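Local coordinates for protein beta-N-acetylhexosaminidase (Bacteroides fragilis, PDB 4PYS) that probably removes terminal N-acetylhexosamine residues from glycans as a family 20 glycoside hydrolase, with a zinc ion bound in its catalytic domain, at residues A[259-264]-A[296-301]; A[269-274]-A[325-330]. One frame throughout, in Å; residues are numbered along the deposited sequence.

Interaction 1: residues A[259-264]-A[296-301]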
loop_
_atom_site.group_PDB
_atom_site.type_symbol
_atom_site.label_atom_id
_atom_site.label_comp_id
_atom_site.label_asym_id
_atom_site.label_seq_id
_atom_site.Cartn_x
_atom_site.Cartn_y
_atom_site.Cartn_z
ATOM N N PHE A 259 1.656 20.287 -15.232
ATOM C CA PHE A 259 2.396 21.360 -14.575
ATOM C C PHE A 259 3.543 21.811 -15.475
ATOM O O PHE A 259 4.247 20.984 -16.052
ATOM C CB PHE A 259 2.953 20.899 -13.225
ATOM C CG PHE A 259 1.898 20.543 -12.214
ATOM C CD1 PHE A 259 0.955 21.484 -11.811
ATOM C CD2 PHE A 259 1.868 19.275 -11.644
ATOM C CE1 PHE A 259 -0.015 21.160 -10.872
ATOM C CE2 PHE A 259 0.907 18.937 -10.703
ATOM C CZ PHE A 259 -0.039 19.882 -10.315
ATOM N N CYS A 260 3.722 23.120 -15.602
ATOM C CA CYS A 260 4.792 23.656 -16.432
ATOM C C CYS A 260 6.136 23.605 -15.701
ATOM O O CYS A 260 6.354 24.345 -14.744
ATOM C CB CYS A 260 4.461 25.094 -16.830
ATOM S SG CYS A 260 5.713 25.890 -17.843
ATOM N N ALA A 261 7.041 22.740 -16.152
ATOM C CA ALA A 261 8.367 22.648 -15.542
ATOM C C ALA A 261 9.204 23.898 -15.823
ATOM O O ALA A 261 10.207 24.148 -15.156
ATOM C CB ALA A 261 9.092 21.405 -16.031
ATOM N N GLY A 262 8.782 24.679 -16.812
ATOM C CA GLY A 262 9.517 25.864 -17.213
ATOM C C GLY A 262 9.388 27.045 -16.268
ATOM O O GLY A 262 10.243 27.937 -16.255
ATOM N N LYS A 263 8.322 27.059 -15.477
ATOM C CA LYS A 263 8.081 28.173 -14.566
ATOM C C LYS A 263 8.630 27.882 -13.177
ATOM O O LYS A 263 8.251 26.892 -12.555
ATOM C CB LYS A 263 6.585 28.477 -14.474
ATOM C CG LYS A 263 5.992 29.047 -15.745
ATOM C CD LYS A 263 4.476 28.982 -15.709
ATOM C CE LYS A 263 3.879 29.827 -16.810
ATOM N NZ LYS A 263 4.465 29.476 -18.132
ATOM N N ASP A 264 9.521 28.746 -12.696
ATOM C CA ASP A 264 10.060 28.616 -11.346
ATOM C C ASP A 264 8.930 28.696 -10.320
ATOM O O ASP A 264 8.984 28.052 -9.273
ATOM C CB ASP A 264 11.113 29.698 -11.068
ATOM C CG ASP A 264 12.437 29.428 -11.771
ATOM O OD1 ASP A 264 12.651 28.285 -12.224
ATOM O OD2 ASP A 264 13.270 30.357 -11.857
ATOM N N GLY A 296 2.564 17.188 -24.876
ATOM C CA GLY A 296 1.881 18.070 -25.809
ATOM C C GLY A 296 2.071 19.548 -25.516
ATOM O O GLY A 296 2.412 20.325 -26.410
ATOM N N ASN A 297 1.857 19.933 -24.259
ATOM C CA ASN A 297 2.004 21.325 -23.834
ATOM C C ASN A 297 3.466 21.762 -23.686
ATOM O O ASN A 297 3.801 22.919 -23.950
ATOM C CB ASN A 297 1.243 21.571 -22.526
ATOM N N TRP A 298 4.323 20.832 -23.264
ATOM C CA TRP A 298 5.754 21.099 -23.089
ATOM C C TRP A 298 6.467 21.420 -24.398
ATOM O O TRP A 298 7.209 22.401 -24.487
ATOM C CB TRP A 298 6.452 19.913 -22.415
ATOM C CG TRP A 298 6.284 19.887 -20.934
ATOM C CD1 TRP A 298 5.402 20.621 -20.199
ATOM C CD2 TRP A 298 7.028 19.094 -19.996
ATOM N NE1 TRP A 298 5.546 20.334 -18.862
ATOM C CE2 TRP A 298 6.537 19.398 -18.712
ATOM C CE3 TRP A 298 8.063 18.162 -20.118
ATOM C CZ2 TRP A 298 7.040 18.794 -17.556
ATOM C CZ3 TRP A 298 8.558 17.561 -18.972
ATOM C CH2 TRP A 298 8.048 17.881 -17.709
ATOM N N ASP A 299 6.228 20.590 -25.408
ATOM C CA ASP A 299 6.887 20.711 -26.707
ATOM C C ASP A 299 6.687 22.070 -27.386
ATOM O O ASP A 299 7.374 22.387 -28.360
ATOM C CB ASP A 299 6.415 19.589 -27.637
ATOM N N LYS A 300 5.755 22.871 -26.871
ATOM C CA LYS A 300 5.450 24.167 -27.474
ATOM C C LYS A 300 5.529 25.339 -26.491
ATOM O O LYS A 300 5.421 26.499 -26.894
ATOM C CB LYS A 300 4.072 24.133 -28.140
ATOM N N CYS A 301 5.716 25.039 -25.209
ATOM C CA CYS A 301 5.795 26.078 -24.183
ATOM C C CYS A 301 7.120 26.839 -24.218
ATOM O O CYS A 301 8.185 26.233 -24.102
ATOM C CB CYS A 301 5.599 25.467 -22.796
ATOM S SG CYS A 301 5.861 26.629 -21.438
#

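Interaction 2: residues A[269-274]-A[325-330]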
loop_
_atom_site.group_PDB
_atom_site.type_symbol
_atom_site.label_atom_id
_atom_site.label_comp_id
_atom_site.label_asym_id
_atom_site.label_seq_id
_atom_site.Cartn_x
_atom_site.Cartn_y
_atom_site.Cartn_z
ATOM N N PHE A 269 5.734 26.345 -6.243
ATOM C CA PHE A 269 4.406 25.889 -5.845
ATOM C C PHE A 269 4.455 24.440 -5.377
ATOM O O PHE A 269 3.941 24.096 -4.310
ATOM C CB PHE A 269 3.434 26.010 -7.026
ATOM C CG PHE A 269 2.004 25.627 -6.699
ATOM C CD1 PHE A 269 1.607 24.296 -6.679
ATOM C CD2 PHE A 269 1.049 26.608 -6.452
ATOM C CE1 PHE A 269 0.294 23.947 -6.388
ATOM C CE2 PHE A 269 -0.269 26.266 -6.170
ATOM C CZ PHE A 269 -0.646 24.939 -6.133
ATOM N N LEU A 270 5.065 23.587 -6.187
ATOM C CA LEU A 270 5.070 22.160 -5.892
ATOM C C LEU A 270 5.926 21.855 -4.658
ATOM O O LEU A 270 5.597 20.967 -3.867
ATOM C CB LEU A 270 5.508 21.366 -7.122
ATOM C CG LEU A 270 4.484 21.427 -8.261
ATOM C CD1 LEU A 270 5.017 20.809 -9.531
ATOM C CD2 LEU A 270 3.190 20.744 -7.855
ATOM N N LYS A 271 7.005 22.609 -4.481
ATOM C CA LYS A 271 7.809 22.493 -3.268
ATOM C C LYS A 271 6.994 22.877 -2.029
ATOM O O LYS A 271 7.046 22.187 -1.008
ATOM C CB LYS A 271 9.076 23.345 -3.370
ATOM C CG LYS A 271 10.135 22.743 -4.292
ATOM C CD LYS A 271 11.354 23.651 -4.406
ATOM C CE LYS A 271 12.453 23.012 -5.255
ATOM N NZ LYS A 271 13.550 23.980 -5.600
ATOM N N ASN A 272 6.237 23.970 -2.125
ATOM C CA ASN A 272 5.352 24.375 -1.033
ATOM C C ASN A 272 4.341 23.280 -0.695
ATOM O O ASN A 272 4.043 23.034 0.478
ATOM C CB ASN A 272 4.643 25.691 -1.369
ATOM C CG ASN A 272 5.602 26.878 -1.409
ATOM O OD1 ASN A 272 6.685 26.833 -0.826
ATOM N ND2 ASN A 272 5.206 27.943 -2.101
ATOM N N VAL A 273 3.819 22.619 -1.726
ATOM C CA VAL A 273 2.897 21.503 -1.514
ATOM C C VAL A 273 3.602 20.363 -0.776
ATOM O O VAL A 273 3.069 19.807 0.180
ATOM C CB VAL A 273 2.307 20.974 -2.840
ATOM C CG1 VAL A 273 1.556 19.661 -2.609
ATOM C CG2 VAL A 273 1.384 22.002 -3.461
ATOM N N LEU A 274 4.808 20.026 -1.211
ATOM C CA LEU A 274 5.543 18.938 -0.572
ATOM C C LEU A 274 5.936 19.281 0.868
ATOM O O LEU A 274 6.063 18.386 1.712
ATOM C CB LEU A 274 6.775 18.555 -1.394
ATOM C CG LEU A 274 6.491 17.850 -2.720
ATOM C CD1 LEU A 274 7.774 17.404 -3.338
ATOM C CD2 LEU A 274 5.601 16.645 -2.511
ATOM N N ALA A 325 14.152 15.265 -10.877
ATOM C CA ALA A 325 15.378 15.394 -10.102
ATOM C C ALA A 325 15.291 16.535 -9.084
ATOM O O ALA A 325 15.713 16.380 -7.937
ATOM C CB ALA A 325 16.565 15.601 -11.030
ATOM N N ARG A 326 14.750 17.676 -9.503
ATOM C CA ARG A 326 14.616 18.824 -8.607
ATOM C C ARG A 326 13.703 18.509 -7.420
ATOM O O ARG A 326 13.989 18.900 -6.286
ATOM C CB ARG A 326 14.085 20.052 -9.353
ATOM C CG ARG A 326 14.978 20.576 -10.473
ATOM C CD ARG A 326 16.409 20.837 -10.012
ATOM N NE ARG A 326 17.330 19.896 -10.645
ATOM C CZ ARG A 326 18.284 19.230 -10.002
ATOM N NH1 ARG A 326 18.462 19.411 -8.700
ATOM N NH2 ARG A 326 19.066 18.386 -10.659
HETATM N N MSE A 327 12.608 17.796 -7.680
HETATM C CA MSE A 327 11.664 17.475 -6.618
HETATM C C MSE A 327 12.232 16.413 -5.686
HETATM O O MSE A 327 12.033 16.468 -4.479
HETATM C CB MSE A 327 10.332 16.984 -7.192
HETATM C CG MSE A 327 9.686 17.943 -8.174
HETATM SE SE MSE A 327 9.351 19.736 -7.509
HETATM C CE MSE A 327 8.784 19.433 -5.728
ATOM N N ALA A 328 12.919 15.430 -6.253
ATOM C CA ALA A 328 13.554 14.404 -5.445
ATOM C C ALA A 328 14.660 15.025 -4.592
ATOM O O ALA A 328 14.838 14.659 -3.431
ATOM C CB ALA A 328 14.105 13.303 -6.326
ATOM N N ASP A 329 15.402 15.972 -5.162
ATOM C CA ASP A 329 16.445 16.640 -4.390
ATOM C C ASP A 329 15.838 17.413 -3.228
ATOM O O ASP A 329 16.411 17.465 -2.139
ATOM C CB ASP A 329 17.290 17.565 -5.264
ATOM C CG ASP A 329 18.642 16.967 -5.595
ATOM O OD1 ASP A 329 19.474 16.826 -4.670
ATOM O OD2 ASP A 329 18.871 16.639 -6.778
ATOM N N TYR A 330 14.672 18.005 -3.462
ATOM C CA TYR A 330 13.967 18.714 -2.407
ATOM C C TYR A 330 13.584 17.753 -1.283
ATOM O O TYR A 330 13.773 18.056 -0.098
ATOM C CB TYR A 330 12.711 19.389 -2.949
ATOM C CG TYR A 330 12.126 20.351 -1.960
ATOM C CD1 TYR A 330 12.812 21.508 -1.623
ATOM C CD2 TYR A 330 10.907 20.097 -1.336
ATOM C CE1 TYR A 330 12.307 22.396 -0.710
ATOM C CE2 TYR A 330 10.385 20.995 -0.412
ATOM C CZ TYR A 330 11.099 22.140 -0.106
ATOM O OH TYR A 330 10.614 23.057 0.803
HETATM O O HOH W 1 15.354 21.166 -5.864
HETATM O O HOH W 2 9.433 25.523 -0.444
#

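Interaction 1: residues A[259-264]-A[296-301]
The loop 259-264, with a type I turn from Cys-260 to Lys-263, passes the loop 296-301 closest at Cys-260 and Trp-298, whose CA atoms lie 7.2 Å apart. Together they supply half of a four-cysteine zinc site, Cys-260 and Cys-301, which Cys-242 and Cys-304 complete, the latter forming a CxxC pair with Cys-301. Both sulfurs turn anti to their backbone N, which brings them onto one ion; Cys-260 SG and Cys-301 SG stand 3.7 Å apart, a spacing set by shared coordination and far too long for a disulfide. Cys-301 is also the N-cap of helix 302-310, its SG accepting a backbone N-H there, so the helix start may help to offset thiolate charge. Lys-263 NZ reaches past the turn to a salt bridge with Asp-303 and a hydrogen bond to Cys-242 O, tying the end of the turn to helix 302-310 and to the backbone of a third zinc ligand. Away from the sulfurs, the Trp-298 indole carries the remaining contact. Its six-membered ring reaches Ala-261, where CB lies 3.7 Å from Trp-298 CZ2, approaching obliquely; Leu-319 of helix 316-333 touches both side chains. The pyrrole N-H supplies the one hydrogen bond between the loops: Trp-298 NE1 to Phe-259 O, 3.2 Å, with an N-H...O angle of 157°. The acceptor sits at the ring edge, in the indole plane, whereas NE1 is tilted 26° from the carbonyl plane of Phe-259.

Interaction 2: residues A[269-274]-A[325-330]
Lys-271 lays its aliphatic chain over one face of the Tyr-330 ring, with CG above the centre in a CH-pi contact, 3.9 Å from Lys-271 CG to the ring centroid and 10° off the normal. The lysine chain runs on past the CD1 edge of the ring, with Lys-271 CD 3.8 Å from Tyr-330 CD1 and CE beyond the rim. The ring also meets the backbone, its CE2 being 3.6 Å from Lys-271 O. Tyr-330 has its CG anti to the backbone N (chi1 -168°), which carries the ring across to helix 264-280; there its hydroxyl hydrogen-bonds to Asp-275 and accepts from a water that also donates to Asn-272 OD1. The amino end of Lys-271 has a weak link to another water, which donates to Arg-326 O at 2.7 Å. These are two helices of the TIM-barrel catalytic domain, 264-280 and 316-333, running in roughly the same direction, their axes 10.7 Å apart at closest approach and crossing at -33°. On the buried side Met-327, present as selenomethionine, bends at chi2 and chi3 and hooks its methyl between Leu-270, Lys-271 and Leu-274. Its CE lies 3.9 Å from Lys-271 CG and also touches Leu-270 CB. The methyl is tightest against Leu-274, whose CD1 approaches Met-327 CE to 3.3 Å, closer than ordinary van der Waals contact. Leu-274 CB meets the edge of the Tyr-330 ring near its plane, at CD2.

How the interactions relate
Interactions 1 and 2 lie within the catalytic domain, their centres 16 Å apart, and share elements: the loop 259-264 runs straight into helix 264-280, which carries 269-274, while Ala-261 and Trp-298 of interaction 1 pack on helix 316-333, which carries 325-330. They touch directly through Phe-259 CE2 and Leu-270 CD2, 4.1 Å apart. All touching residues of interaction 1 are buried, yet it lies farther from the chain centre, where loops are joined by metal and an indole hydrogen bond. Interaction 2 buries more surface between regular helices by apolar packing, grading from buried selenomethionine and leucines to a partly exposed, water-linked lysine–tyrosine margin.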